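Local coordinates for protein family 88 glycosyl hydrolase (Bacteroides thetaiotaomicron, PDB 5NOA) that probably acts as a family 88 glycoside hydrolase on plant polysaccharides, perhaps on unsaturated rhamnogalacturonyl ends, at residues V112-Y117 with Y155-D160; Y181-H186 with T246-Q251; V232-A237 with T292-Y297. All blocks are in the same frame, centred on the assembly; numbering follows the deposited sequence.

Contact 1. Residues V112-Y117 with Y155-D160; sequences VLFGDY and YWWWAD
Phe-114 carries its CG opposite the backbone N (chi1 -178°), while Trp-158 holds its CG between the backbone N and the carbonyl carbon (chi1 75°); these two turns bring the rings together. The contact joins two loops of an alpha/alpha barrel, the fold of the six-hairpin clan to which family 88 belongs. One loop leads into helix 120-130, the other into helix 160-176. The CE1 corner of Phe-114 lies over one face of the Trp-158 indole, near its rim, at 3.4 Å from Trp-158 CH2. The phenyl and the six-membered indole ring are tilted 41° from each other. The same CE1 also meets Trp-157 CZ2 at 3.7 Å. Trp-158 CE3 lies over the centre of the Trp-157 ring, and both indoles touch Phe-114 CE1. Trp-157 NE1 is bound to Tyr-103 O. Asp-116 comes to the edge of the Trp-158 ring, with OD1 3.4 Å from CZ2 and the carboxylate nearly perpendicular to the indole. Gly-115 has no side chain in the way, and its N comes within 3.6 Å of Trp-158 CH2. Were Trp-158 an alanine, Phe-114 CE1 would probably lose the face it rests on, and a gap would open beside Gly-115. At the start of both segments, Leu-113 CD1 packs on Tyr-155 CE1 at 4.2 Å, and the phenol OH of Tyr-155 is bonded to Thr-150 OG1. The two backbones are tied through one water. It donates to Leu-113 O and to Tyr-155 O, each at 2.8 Å, and accepts a weak bond from Gly-115 N; its oxygen sits at the Trp-158 edge, in the plane of the ring.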
# COMPACT_ATOMS: atom_id res chain seq x y z
N VAL A 112 15.49 -3.66 12.27
CA VAL A 112 15.44 -2.25 11.95
C VAL A 112 15.49 -1.98 10.46
O VAL A 112 14.92 -1.00 9.98
CB VAL A 112 16.61 -1.54 12.69
CG1 VAL A 112 16.74 -0.06 12.32
CG2 VAL A 112 16.49 -1.70 14.19
N LEU A 113 16.17 -2.85 9.73
CA LEU A 113 16.34 -2.72 8.28
C LEU A 113 15.30 -3.46 7.45
O LEU A 113 15.37 -3.45 6.22
CB LEU A 113 17.76 -3.14 7.88
CG LEU A 113 18.88 -2.29 8.49
CD1 LEU A 113 20.22 -2.91 8.13
CD2 LEU A 113 18.73 -0.84 8.06
N PHE A 114 14.38 -4.12 8.14
CA PHE A 114 13.28 -4.80 7.48
C PHE A 114 12.19 -3.79 7.18
O PHE A 114 11.70 -3.11 8.09
CB PHE A 114 12.76 -5.89 8.43
CG PHE A 114 11.63 -6.73 7.88
CD1 PHE A 114 11.55 -7.10 6.53
CD2 PHE A 114 10.66 -7.19 8.75
CE1 PHE A 114 10.52 -7.89 6.08
CE2 PHE A 114 9.62 -7.96 8.29
CZ PHE A 114 9.55 -8.29 6.95
N GLY A 115 11.79 -3.68 5.91
CA GLY A 115 10.83 -2.69 5.51
C GLY A 115 9.52 -2.72 6.23
O GLY A 115 8.87 -1.65 6.35
N ASP A 116 9.10 -3.87 6.75
CA ASP A 116 7.90 -3.88 7.57
C ASP A 116 8.00 -3.02 8.84
O ASP A 116 6.97 -2.64 9.40
CB ASP A 116 7.51 -5.31 7.93
CG ASP A 116 6.80 -6.07 6.81
OD1 ASP A 116 6.48 -5.46 5.78
OD2 ASP A 116 6.52 -7.27 7.05
N TYR A 117 9.23 -2.71 9.27
CA TYR A 117 9.49 -1.80 10.38
C TYR A 117 9.89 -0.42 9.93
O TYR A 117 10.36 0.40 10.76
CB TYR A 117 10.49 -2.41 11.38
CG TYR A 117 9.86 -3.07 12.56
CD1 TYR A 117 8.95 -2.39 13.36
CD2 TYR A 117 10.23 -4.36 12.89
CE1 TYR A 117 8.41 -3.00 14.49
CE2 TYR A 117 9.70 -4.97 14.01
CZ TYR A 117 8.80 -4.28 14.80
OH TYR A 117 8.24 -4.91 15.89
N TYR A 155 17.49 -5.24 -0.14
CA TYR A 155 16.59 -4.95 0.97
C TYR A 155 15.13 -5.22 0.66
O TYR A 155 14.37 -5.48 1.58
CB TYR A 155 16.76 -3.49 1.45
CG TYR A 155 18.08 -3.29 2.17
CD1 TYR A 155 18.24 -3.78 3.45
CD2 TYR A 155 19.18 -2.70 1.54
CE1 TYR A 155 19.46 -3.68 4.10
CE2 TYR A 155 20.39 -2.56 2.23
CZ TYR A 155 20.51 -3.07 3.50
OH TYR A 155 21.69 -2.99 4.21
N TRP A 156 14.72 -5.08 -0.60
CA TRP A 156 13.30 -5.21 -1.00
C TRP A 156 13.13 -6.53 -1.74
O TRP A 156 13.10 -6.61 -2.98
CB TRP A 156 12.82 -4.02 -1.81
CG TRP A 156 12.93 -2.71 -1.09
CD1 TRP A 156 13.17 -2.53 0.25
CD2 TRP A 156 12.88 -1.39 -1.66
NE1 TRP A 156 13.28 -1.19 0.53
CE2 TRP A 156 13.09 -0.47 -0.62
CE3 TRP A 156 12.66 -0.89 -2.97
CZ2 TRP A 156 13.11 0.91 -0.85
CZ3 TRP A 156 12.69 0.43 -3.18
CH2 TRP A 156 12.90 1.33 -2.14
N TRP A 157 13.03 -7.60 -0.94
CA TRP A 157 13.03 -8.97 -1.41
C TRP A 157 11.64 -9.62 -1.45
O TRP A 157 11.52 -10.80 -1.78
CB TRP A 157 14.02 -9.84 -0.59
CG TRP A 157 13.79 -9.73 0.88
CD1 TRP A 157 14.42 -8.88 1.75
CD2 TRP A 157 12.84 -10.48 1.67
NE1 TRP A 157 13.90 -9.02 3.00
CE2 TRP A 157 12.96 -10.02 2.99
CE3 TRP A 157 11.94 -11.52 1.40
CZ2 TRP A 157 12.19 -10.51 4.01
CZ3 TRP A 157 11.21 -12.01 2.42
CH2 TRP A 157 11.32 -11.51 3.71
N TRP A 158 10.62 -8.84 -1.14
CA TRP A 158 9.24 -9.31 -1.22
C TRP A 158 8.41 -8.14 -1.72
O TRP A 158 8.74 -6.98 -1.49
CB TRP A 158 8.76 -9.86 0.14
CG TRP A 158 8.42 -8.82 1.19
CD1 TRP A 158 7.18 -8.61 1.71
CD2 TRP A 158 9.28 -7.87 1.84
NE1 TRP A 158 7.21 -7.61 2.62
CE2 TRP A 158 8.48 -7.13 2.74
CE3 TRP A 158 10.66 -7.59 1.80
CZ2 TRP A 158 8.96 -6.08 3.47
CZ3 TRP A 158 11.15 -6.55 2.58
CH2 TRP A 158 10.29 -5.80 3.39
N ALA A 159 7.33 -8.46 -2.43
CA ALA A 159 6.59 -7.43 -3.15
C ALA A 159 6.04 -6.34 -2.25
O ALA A 159 6.10 -5.16 -2.59
CB ALA A 159 5.47 -8.05 -4.00
N ASP A 160 5.51 -6.74 -1.11
CA ASP A 160 4.85 -5.80 -0.23
C ASP A 160 5.80 -4.70 0.21
O ASP A 160 5.38 -3.57 0.50
CB ASP A 160 4.27 -6.42 1.07
CG ASP A 160 3.67 -7.82 0.94
OD1 ASP A 160 3.80 -8.51 -0.07
OD2 ASP A 160 2.98 -8.21 1.90
O HOH W 1 13.90 -4.07 3.96

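Contact 2. Residues Y181-H186 with T246-Q251; sequences YLEKLH and TDKYRQ
His-186 lays its imidazole over one face of the Tyr-249 ring. It is a face-to-face stack, with ring centroids 3.6 Å apart and planes only 7° from parallel. The closest atoms are His-186 CD2 and Tyr-249 CD1, at 3.4 Å. His-186 CB adds a CH-pi contact over the same phenol face. The opposite face is covered by CG of the adjacent Lys-248, so the phenol is sandwiched. Its OH donates to Glu-183 OE1 at 2.7 Å, on the syn lone pair. The Glu-183 chain bends at chi2 (56°), and its OE1 meets the phenol at the ring edge, in the ring plane. Lys-248 NZ is 4.3 Å from Glu-183 OE1, too far for a salt bridge. In the alpha/alpha barrel, this contact fastens helix 180-196 to the turn that starts helix 250-266. His-186 NE2 bonds to Glu-252 OE1 on that second helix. The turn is type I, from Asp-247 to Arg-250. Asp-247 OD2 accepts from Tyr-249 N at 3.0 Å, a capping bond ahead of helix 250-266, met from above the carboxylate plane. Asp-247 OD1 faces Leu-182 CD1 at 3.5 Å. A water bridges the two segments, donating to Leu-182 O at 2.8 Å and to Asp-247 OD2 at 2.9 Å.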
# COMPACT_ATOMS: atom_id res chain seq x y z
N TYR A 181 18.59 9.48 -1.50
CA TYR A 181 17.28 8.79 -1.35
C TYR A 181 16.71 8.36 -2.69
O TYR A 181 16.13 7.28 -2.79
CB TYR A 181 16.28 9.68 -0.61
CG TYR A 181 16.48 9.75 0.88
CD1 TYR A 181 16.09 8.69 1.68
CD2 TYR A 181 17.05 10.87 1.50
CE1 TYR A 181 16.27 8.74 3.06
CE2 TYR A 181 17.23 10.90 2.86
CZ TYR A 181 16.83 9.83 3.63
OH TYR A 181 16.98 9.85 4.99
N LEU A 182 16.85 9.21 -3.70
CA LEU A 182 16.28 8.89 -5.01
C LEU A 182 17.13 7.94 -5.82
O LEU A 182 16.62 7.14 -6.61
CB LEU A 182 15.93 10.18 -5.77
CG LEU A 182 14.99 11.13 -5.02
CD1 LEU A 182 14.68 12.35 -5.89
CD2 LEU A 182 13.72 10.45 -4.56
N GLU A 183 18.44 7.98 -5.60
CA GLU A 183 19.31 7.00 -6.21
C GLU A 183 19.07 5.59 -5.66
O GLU A 183 18.98 4.60 -6.40
CB GLU A 183 20.77 7.39 -6.01
CG GLU A 183 21.78 6.38 -6.50
CD GLU A 183 21.64 6.00 -7.96
OE1 GLU A 183 21.36 6.91 -8.82
OE2 GLU A 183 21.84 4.77 -8.22
N LYS A 184 18.95 5.51 -4.35
CA LYS A 184 18.70 4.23 -3.70
C LYS A 184 17.29 3.71 -3.91
O LYS A 184 17.11 2.49 -3.98
CB LYS A 184 19.11 4.32 -2.23
CG LYS A 184 20.63 4.43 -2.06
CD LYS A 184 21.31 3.09 -2.22
CE LYS A 184 22.82 3.18 -2.12
NZ LYS A 184 23.44 1.84 -2.20
N LEU A 185 16.30 4.60 -4.02
CA LEU A 185 14.96 4.14 -4.45
C LEU A 185 15.11 3.33 -5.74
O LEU A 185 14.57 2.23 -5.88
CB LEU A 185 14.08 5.37 -4.69
CG LEU A 185 12.74 5.13 -5.40
CD1 LEU A 185 11.87 4.20 -4.63
CD2 LEU A 185 12.09 6.46 -5.64
N HIS A 186 15.87 3.89 -6.70
CA HIS A 186 16.03 3.18 -7.97
C HIS A 186 16.78 1.87 -7.81
O HIS A 186 16.37 0.84 -8.37
CB HIS A 186 16.73 4.07 -8.96
CG HIS A 186 16.84 3.47 -10.29
ND1 HIS A 186 17.99 2.88 -10.74
CD2 HIS A 186 15.92 3.27 -11.26
CE1 HIS A 186 17.80 2.38 -11.95
NE2 HIS A 186 16.54 2.60 -12.28
N THR A 246 11.62 16.16 -12.39
CA THR A 246 12.89 16.11 -13.09
C THR A 246 13.75 14.89 -12.76
O THR A 246 14.87 14.79 -13.27
CB THR A 246 13.68 17.37 -12.71
OG1 THR A 246 13.68 17.51 -11.28
CG2 THR A 246 13.08 18.60 -13.36
N ASP A 247 13.27 13.99 -11.90
CA ASP A 247 14.11 12.90 -11.48
C ASP A 247 14.51 12.04 -12.68
O ASP A 247 13.66 11.70 -13.50
CB ASP A 247 13.42 12.02 -10.43
CG ASP A 247 14.36 10.93 -9.95
OD1 ASP A 247 15.27 11.29 -9.22
OD2 ASP A 247 14.27 9.78 -10.38
N LYS A 248 15.78 11.64 -12.75
CA LYS A 248 16.28 10.94 -13.92
C LYS A 248 15.71 9.56 -14.12
O LYS A 248 15.79 9.04 -15.24
CB LYS A 248 17.81 10.84 -13.86
CG LYS A 248 18.38 9.96 -12.77
CD LYS A 248 19.91 10.07 -12.81
CE LYS A 248 20.41 11.15 -11.90
NZ LYS A 248 20.24 10.73 -10.49
N TYR A 249 15.16 8.94 -13.07
CA TYR A 249 14.58 7.60 -13.17
C TYR A 249 13.05 7.62 -13.31
O TYR A 249 12.45 6.55 -13.41
CB TYR A 249 14.98 6.76 -11.96
CG TYR A 249 16.48 6.61 -11.81
CD1 TYR A 249 17.24 5.97 -12.80
CD2 TYR A 249 17.11 7.08 -10.70
CE1 TYR A 249 18.60 5.81 -12.64
CE2 TYR A 249 18.46 6.93 -10.54
CZ TYR A 249 19.20 6.31 -11.50
OH TYR A 249 20.56 6.17 -11.33
N ARG A 250 12.43 8.80 -13.35
CA ARG A 250 10.97 8.90 -13.28
C ARG A 250 10.28 8.16 -14.40
O ARG A 250 9.27 7.51 -14.16
CB ARG A 250 10.58 10.38 -13.29
CG ARG A 250 9.11 10.66 -13.13
CD ARG A 250 8.92 12.14 -12.85
NE ARG A 250 7.53 12.55 -12.68
CZ ARG A 250 6.74 12.97 -13.66
NH1 ARG A 250 7.18 12.99 -14.92
NH2 ARG A 250 5.49 13.32 -13.37
N GLN A 251 10.85 8.22 -15.60
CA GLN A 251 10.20 7.54 -16.72
C GLN A 251 10.16 6.02 -16.56
O GLN A 251 9.19 5.37 -17.00
CB GLN A 251 10.81 7.92 -18.07
CG GLN A 251 9.99 7.45 -19.25
CD GLN A 251 8.62 8.10 -19.29
OE1 GLN A 251 8.50 9.31 -19.17
NE2 GLN A 251 7.59 7.30 -19.45
O HOH W 2 14.47 7.87 -8.25

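Contact 3. Residues V232-A237 with T292-Y297; sequences VLAGLA and TAFFTY
Ala-234 points its CB at two aromatic rings of the facing helix, Phe-294 and Tyr-297. The Tyr-297 ring presents its edge: Ala-234 CB lies near the ring plane, 3.9 Å from Tyr-297 CD2. Phe-294 meets the same methyl obliquely, its CD1 also 3.9 Å from Ala-234 CB. The two rings approach the methyl from directions about a right angle apart, so it fits into the corner between them. Tyr-297 can reach across because its CG lies opposite the backbone N (chi1 172°). This torsion also brings CE2 to 4.0 Å from Ala-234 O, which lies in the ring plane at the edge, and to 4.1 Å from Ala-237 CB, one turn on. The small Ala-234 lets the backbones close up, with its CA 5.8 Å from Phe-294 CA. On the other flank, Leu-233 and Phe-295 cross at about a right angle. Leu-233 CD2 comes to the edge of the Phe-295 ring, 4.0 Å from CD1. Behind these residues, helix 250-266 covers both partners, with Phe-257 and Leu-260 against Leu-233 and Val-264 against Phe-295. Phe-294 also meets the ring of Trp-231, and Tyr-297 packs on Leu-366 of helix 358-377. Inside helix 289-304, Thr-296 OG1 donates to Thr-292 O at 2.7 Å. That oxygen also takes the helical bond from Thr-296 N, which arrives from the opposite face of the carbonyl. All the side chains that meet here are buried, and the contact is apolar. The two helices run the same way, crossing at 30° with their axes 8.3 Å apart at closest approach. Parallel helices near the centre of the chain, joined through an intervening helix, are consistent with neighbours in the inner ring of an alpha/alpha barrel.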
# COMPACT_ATOMS: atom_id res chain seq x y z
N VAL A 232 2.22 -3.11 -4.61
CA VAL A 232 3.16 -2.54 -5.57
C VAL A 232 2.51 -1.39 -6.35
O VAL A 232 3.11 -0.33 -6.54
CB VAL A 232 3.74 -3.59 -6.53
CG1 VAL A 232 4.72 -2.93 -7.50
CG2 VAL A 232 4.42 -4.73 -5.78
N LEU A 233 1.29 -1.61 -6.84
CA LEU A 233 0.66 -0.57 -7.65
C LEU A 233 0.42 0.68 -6.81
O LEU A 233 0.65 1.81 -7.26
CB LEU A 233 -0.65 -1.06 -8.26
CG LEU A 233 -1.28 -0.11 -9.26
CD1 LEU A 233 -0.53 -0.19 -10.58
CD2 LEU A 233 -2.74 -0.47 -9.52
N ALA A 234 -0.10 0.48 -5.59
CA ALA A 234 -0.29 1.62 -4.69
C ALA A 234 1.01 2.31 -4.31
O ALA A 234 1.06 3.52 -4.20
CB ALA A 234 -1.02 1.16 -3.44
N GLY A 235 2.06 1.52 -4.12
CA GLY A 235 3.35 2.09 -3.83
C GLY A 235 3.92 2.92 -4.94
O GLY A 235 4.47 4.00 -4.71
N LEU A 236 3.79 2.44 -6.18
CA LEU A 236 4.22 3.20 -7.32
C LEU A 236 3.42 4.50 -7.47
O LEU A 236 3.99 5.54 -7.81
CB LEU A 236 4.16 2.38 -8.59
CG LEU A 236 5.22 1.32 -8.74
CD1 LEU A 236 4.89 0.35 -9.87
CD2 LEU A 236 6.60 1.93 -8.92
N ALA A 237 2.12 4.46 -7.20
CA ALA A 237 1.33 5.69 -7.21
C ALA A 237 1.88 6.68 -6.20
O ALA A 237 2.05 7.84 -6.52
CB ALA A 237 -0.14 5.36 -6.95
N THR A 292 -8.04 -5.74 -4.05
CA THR A 292 -8.98 -4.95 -4.78
C THR A 292 -8.92 -3.48 -4.37
O THR A 292 -8.95 -2.59 -5.23
CB THR A 292 -10.41 -5.48 -4.57
OG1 THR A 292 -10.46 -6.84 -4.99
CG2 THR A 292 -11.48 -4.70 -5.32
N ALA A 293 -8.89 -3.19 -3.09
CA ALA A 293 -8.86 -1.80 -2.61
C ALA A 293 -7.59 -1.08 -3.04
O ALA A 293 -7.61 0.04 -3.49
CB ALA A 293 -9.03 -1.75 -1.09
N PHE A 294 -6.44 -1.74 -2.90
CA PHE A 294 -5.19 -1.13 -3.35
C PHE A 294 -5.24 -0.86 -4.85
O PHE A 294 -4.72 0.15 -5.29
CB PHE A 294 -3.97 -1.99 -3.01
CG PHE A 294 -3.53 -1.95 -1.56
CD1 PHE A 294 -3.24 -0.75 -0.94
CD2 PHE A 294 -3.39 -3.11 -0.84
CE1 PHE A 294 -2.83 -0.68 0.39
CE2 PHE A 294 -2.96 -3.07 0.49
CZ PHE A 294 -2.70 -1.85 1.10
N PHE A 295 -5.80 -1.78 -5.63
CA PHE A 295 -5.91 -1.55 -7.07
C PHE A 295 -6.84 -0.39 -7.38
O PHE A 295 -6.59 0.37 -8.31
CB PHE A 295 -6.40 -2.80 -7.80
CG PHE A 295 -5.46 -3.99 -7.72
CD1 PHE A 295 -4.09 -3.87 -7.88
CD2 PHE A 295 -5.98 -5.26 -7.58
CE1 PHE A 295 -3.26 -4.98 -7.86
CE2 PHE A 295 -5.15 -6.36 -7.55
CZ PHE A 295 -3.79 -6.23 -7.68
N THR A 296 -7.93 -0.27 -6.63
CA THR A 296 -8.89 0.79 -6.85
C THR A 296 -8.25 2.13 -6.54
O THR A 296 -8.48 3.10 -7.27
CB THR A 296 -10.14 0.55 -6.03
OG1 THR A 296 -10.66 -0.74 -6.32
CG2 THR A 296 -11.24 1.53 -6.26
N TYR A 297 -7.42 2.20 -5.50
CA TYR A 297 -6.61 3.38 -5.26
C TYR A 297 -5.64 3.65 -6.38
O TYR A 297 -5.58 4.74 -6.93
CB TYR A 297 -5.80 3.25 -3.95
CG TYR A 297 -4.80 4.37 -3.76
CD1 TYR A 297 -5.23 5.67 -3.56
CD2 TYR A 297 -3.44 4.13 -3.83
CE1 TYR A 297 -4.32 6.69 -3.39
CE2 TYR A 297 -2.53 5.17 -3.68
CZ TYR A 297 -2.98 6.47 -3.47
OH TYR A 297 -2.09 7.52 -3.29

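How the contacts relate
Contact 1 closes before contacts 2 and 3 open along the chain. The segments of contacts 2 and 3 then alternate: 181-186, 232-237, 246-251, 292-297. The three centres lie 18 to 20 Å apart. Contact 3 is nearest the middle of the chain, and contact 2 is at the surface. Contact 1 packs against both others: Trp-156 CZ3 on Leu-185 O at 3.8 Å, and Ala-159 O on Val-232 CG2 at 3.6 Å. The nearest atoms of contacts 2 and 3 are about 7 Å apart. They are related through helix 250-266, which starts in contact 2 and comes between helices 226-242 and 289-304. This is consistent with a single alpha/alpha barrel.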